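PDB 7LNK: capsid protein from Bocavirus gorilla/GBoV1/2009, which forms the T=1 icosahedral shell of this parvovirus, sixty copies building the capsid that probably encloses its single-stranded DNA genome. Local coordinates for residues A[339-347]-A[493-504]. Numbering follows the deposited sequence.
Sequences NIIANPSLS and PTTFDQCMPVKT
Q498 OE1 is gripped by two backbone N-H groups of 493-504, closing the side chain back onto the start of the loop, whose residues P493 to F496 and C499 meet I340. T494 N lies 2.6 Å from Q498 OE1, almost in line with the side-chain C=O. T495 N lies 3.2 Å from Q498 OE1 and comes from above the carbonyl plane. The amide nitrogen of Q498 is bound by G469 O and S471 OG, so both ends of this buried group are satisfied. I340 drops onto the loop with its two branches spread. CD1 of I340 reaches C499 SG at 3.5 Å and P493 CG at 4.2 Å. C499 is carried by the type I beta turn D497 to M500. CG2 of I340, anti to the backbone N, rests on F496 at CB, 4.0 Å away, near the plane of the ring. F496 has CG anti to its own backbone N (chi1 179°), which sends the ring under the chain at A342 and N343. A342 CA sits over one ring face, 4.0 Å from the F496 centroid, in a CH-pi contact. The N343 amide lies beside CB and CD2 of F496, its plane 80° from the ring. Further along, the contact is thinner: S345 CB meets T504 CG2 at 3.9 Å. T504 OG1 bonds back to P501 O within its own loop. K503 leads elsewhere, its NZ forming a salt bridge with D395 of a neighbouring subunit. Apolar contacts carry much of the junction. Strand 339-341 of the long GH loop thus packs on the C-terminal loop, consistent with the parvovirus jelly-roll capsid fold.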
loop_
_atom_site.group_PDB
_atom_site.type_symbol
_atom_site.label_atom_id
_atom_site.label_comp_id
_atom_site.label_asym_id
_atom_site.label_seq_id
_atom_site.Cartn_x
_atom_site.Cartn_y
_atom_site.Cartn_z
ATOM N N ASN A 339 -82.653 -85.070 13.583
ATOM C CA ASN A 339 -82.448 -84.277 14.782
ATOM C C ASN A 339 -81.141 -84.654 15.459
ATOM O O ASN A 339 -80.740 -85.819 15.465
ATOM C CB ASN A 339 -83.611 -84.465 15.753
ATOM C CG ASN A 339 -83.779 -85.899 16.177
ATOM O OD1 ASN A 339 -83.245 -86.806 15.550
ATOM N ND2 ASN A 339 -84.512 -86.113 17.252
ATOM N N ILE A 340 -80.469 -83.658 16.018
ATOM C CA ILE A 340 -79.245 -83.868 16.772
ATOM C C ILE A 340 -79.484 -83.424 18.200
ATOM O O ILE A 340 -79.777 -82.253 18.452
ATOM C CB ILE A 340 -78.052 -83.128 16.153
ATOM C CG1 ILE A 340 -77.682 -83.795 14.840
ATOM C CG2 ILE A 340 -76.884 -83.105 17.104
ATOM C CD1 ILE A 340 -76.684 -83.060 14.075
ATOM N N ILE A 341 -79.362 -84.365 19.125
ATOM C CA ILE A 341 -79.530 -84.114 20.544
ATOM C C ILE A 341 -78.154 -83.867 21.133
ATOM O O ILE A 341 -77.235 -84.669 20.935
ATOM C CB ILE A 341 -80.207 -85.303 21.236
ATOM C CG1 ILE A 341 -81.583 -85.544 20.637
ATOM C CG2 ILE A 341 -80.341 -85.030 22.709
ATOM C CD1 ILE A 341 -82.194 -86.835 21.062
ATOM N N ALA A 342 -78.005 -82.759 21.847
ATOM C CA ALA A 342 -76.739 -82.468 22.497
ATOM C C ALA A 342 -76.427 -83.520 23.547
ATOM O O ALA A 342 -77.313 -83.986 24.265
ATOM C CB ALA A 342 -76.784 -81.091 23.140
ATOM N N ASN A 343 -75.164 -83.896 23.633
ATOM C CA ASN A 343 -74.681 -84.850 24.619
ATOM C C ASN A 343 -73.533 -84.208 25.371
ATOM O O ASN A 343 -72.986 -83.189 24.938
ATOM C CB ASN A 343 -74.274 -86.178 23.949
ATOM C CG ASN A 343 -73.127 -86.036 22.972
ATOM O OD1 ASN A 343 -72.214 -85.243 23.160
ATOM N ND2 ASN A 343 -73.174 -86.825 21.908
ATOM N N PRO A 344 -73.168 -84.745 26.534
ATOM C CA PRO A 344 -72.141 -84.092 27.349
ATOM C C PRO A 344 -70.810 -83.977 26.626
ATOM O O PRO A 344 -70.400 -84.869 25.884
ATOM C CB PRO A 344 -72.037 -85.007 28.570
ATOM C CG PRO A 344 -72.502 -86.314 28.085
ATOM C CD PRO A 344 -73.644 -85.971 27.191
ATOM N N SER A 345 -70.136 -82.857 26.852
ATOM C CA SER A 345 -68.787 -82.655 26.352
ATOM C C SER A 345 -67.738 -83.296 27.242
ATOM O O SER A 345 -66.557 -83.283 26.886
ATOM C CB SER A 345 -68.493 -81.161 26.212
ATOM O OG SER A 345 -68.521 -80.517 27.469
ATOM N N LEU A 346 -68.142 -83.843 28.387
ATOM C CA LEU A 346 -67.228 -84.476 29.333
ATOM C C LEU A 346 -66.193 -83.482 29.844
ATOM O O LEU A 346 -65.095 -83.852 30.257
ATOM C CB LEU A 346 -66.561 -85.715 28.734
ATOM C CG LEU A 346 -67.369 -87.000 28.506
ATOM C CD1 LEU A 346 -68.700 -86.800 27.836
ATOM C CD2 LEU A 346 -66.537 -87.987 27.729
ATOM N N SER A 347 -66.554 -82.206 29.818
ATOM C CA SER A 347 -65.839 -81.155 30.521
ATOM C C SER A 347 -66.408 -81.071 31.926
ATOM O O SER A 347 -67.616 -81.235 32.117
ATOM C CB SER A 347 -65.988 -79.815 29.802
ATOM O OG SER A 347 -65.345 -78.771 30.504
ATOM N N PRO A 493 -74.397 -84.701 9.576
ATOM C CA PRO A 493 -73.950 -85.346 10.815
ATOM C C PRO A 493 -75.137 -85.899 11.587
ATOM O O PRO A 493 -76.140 -85.216 11.781
ATOM C CB PRO A 493 -73.249 -84.213 11.568
ATOM C CG PRO A 493 -73.853 -82.985 11.026
ATOM C CD PRO A 493 -74.093 -83.263 9.581
ATOM N N THR A 494 -75.030 -87.165 11.987
ATOM C CA THR A 494 -76.123 -87.814 12.701
ATOM C C THR A 494 -76.116 -87.469 14.184
ATOM O O THR A 494 -77.178 -87.335 14.798
ATOM C CB THR A 494 -76.051 -89.323 12.493
ATOM O OG1 THR A 494 -76.211 -89.610 11.104
ATOM C CG2 THR A 494 -77.143 -90.021 13.258
ATOM N N THR A 495 -74.942 -87.311 14.777
ATOM C CA THR A 495 -74.835 -87.185 16.217
ATOM C C THR A 495 -74.049 -85.937 16.594
ATOM O O THR A 495 -73.391 -85.310 15.762
ATOM C CB THR A 495 -74.187 -88.425 16.841
ATOM O OG1 THR A 495 -74.331 -88.368 18.262
ATOM C CG2 THR A 495 -72.729 -88.472 16.521
ATOM N N PHE A 496 -74.145 -85.582 17.874
ATOM C CA PHE A 496 -73.624 -84.309 18.356
ATOM C C PHE A 496 -72.105 -84.253 18.264
ATOM O O PHE A 496 -71.528 -83.179 18.067
ATOM C CB PHE A 496 -74.090 -84.092 19.793
ATOM C CG PHE A 496 -73.597 -82.826 20.416
ATOM C CD1 PHE A 496 -74.221 -81.628 20.157
ATOM C CD2 PHE A 496 -72.528 -82.839 21.282
ATOM C CE1 PHE A 496 -73.782 -80.471 20.741
ATOM C CE2 PHE A 496 -72.087 -81.684 21.862
ATOM C CZ PHE A 496 -72.713 -80.498 21.589
ATOM N N ASP A 497 -71.436 -85.396 18.410
ATOM C CA ASP A 497 -69.981 -85.400 18.338
ATOM C C ASP A 497 -69.496 -85.255 16.904
ATOM O O ASP A 497 -68.378 -84.788 16.666
ATOM C CB ASP A 497 -69.425 -86.674 18.965
ATOM C CG ASP A 497 -69.535 -86.676 20.472
ATOM O OD1 ASP A 497 -69.743 -85.597 21.057
ATOM O OD2 ASP A 497 -69.410 -87.761 21.075
ATOM N N GLN A 498 -70.316 -85.656 15.933
ATOM C CA GLN A 498 -69.943 -85.465 14.537
ATOM C C GLN A 498 -70.001 -84.001 14.149
ATOM O O GLN A 498 -69.375 -83.592 13.168
ATOM C CB GLN A 498 -70.851 -86.290 13.639
ATOM C CG GLN A 498 -70.681 -87.763 13.836
ATOM C CD GLN A 498 -71.655 -88.564 13.033
ATOM O OE1 GLN A 498 -72.696 -88.067 12.627
ATOM N NE2 GLN A 498 -71.350 -89.829 12.840
ATOM N N CYS A 499 -70.753 -83.206 14.893
ATOM C CA CYS A 499 -70.750 -81.763 14.732
ATOM C C CYS A 499 -69.504 -81.121 15.314
ATOM O O CYS A 499 -69.326 -79.911 15.164
ATOM C CB CYS A 499 -72.002 -81.171 15.370
ATOM S SG CYS A 499 -73.522 -81.687 14.576
ATOM N N MET A 500 -68.654 -81.905 15.974
ATOM C CA MET A 500 -67.359 -81.490 16.484
ATOM C C MET A 500 -67.480 -80.326 17.457
ATOM O O MET A 500 -67.088 -79.202 17.134
ATOM C CB MET A 500 -66.446 -81.129 15.319
ATOM C CG MET A 500 -66.090 -82.313 14.460
ATOM S SD MET A 500 -65.034 -81.864 13.089
ATOM C CE MET A 500 -66.238 -81.100 12.015
ATOM N N PRO A 501 -68.022 -80.555 18.647
ATOM C CA PRO A 501 -68.141 -79.476 19.627
ATOM C C PRO A 501 -66.791 -79.045 20.173
ATOM O O PRO A 501 -65.779 -79.731 20.035
ATOM C CB PRO A 501 -69.000 -80.101 20.724
ATOM C CG PRO A 501 -68.716 -81.536 20.619
ATOM C CD PRO A 501 -68.533 -81.827 19.177
ATOM N N VAL A 502 -66.788 -77.871 20.793
ATOM C CA VAL A 502 -65.603 -77.387 21.485
ATOM C C VAL A 502 -65.647 -77.889 22.919
ATOM O O VAL A 502 -66.599 -78.568 23.315
ATOM C CB VAL A 502 -65.506 -75.853 21.435
ATOM C CG1 VAL A 502 -65.350 -75.384 20.014
ATOM C CG2 VAL A 502 -66.720 -75.230 22.067
ATOM N N LYS A 503 -64.616 -77.565 23.699
ATOM C CA LYS A 503 -64.534 -77.927 25.114
ATOM C C LYS A 503 -64.500 -79.435 25.315
ATOM O O LYS A 503 -64.940 -79.954 26.340
ATOM C CB LYS A 503 -65.675 -77.292 25.901
ATOM C CG LYS A 503 -65.554 -75.810 25.866
ATOM C CD LYS A 503 -66.684 -75.100 26.515
ATOM C CE LYS A 503 -66.402 -73.640 26.381
ATOM N NZ LYS A 503 -67.452 -72.788 26.933
ATOM N N THR A 504 -63.953 -80.130 24.333
ATOM C CA THR A 504 -63.809 -81.577 24.297
ATOM C C THR A 504 -62.350 -81.988 24.215
ATOM O O THR A 504 -61.885 -82.785 25.027
ATOM C CB THR A 504 -64.603 -82.175 23.124
ATOM O OG1 THR A 504 -64.156 -81.602 21.894
ATOM C CG2 THR A 504 -66.080 -81.904 23.284
#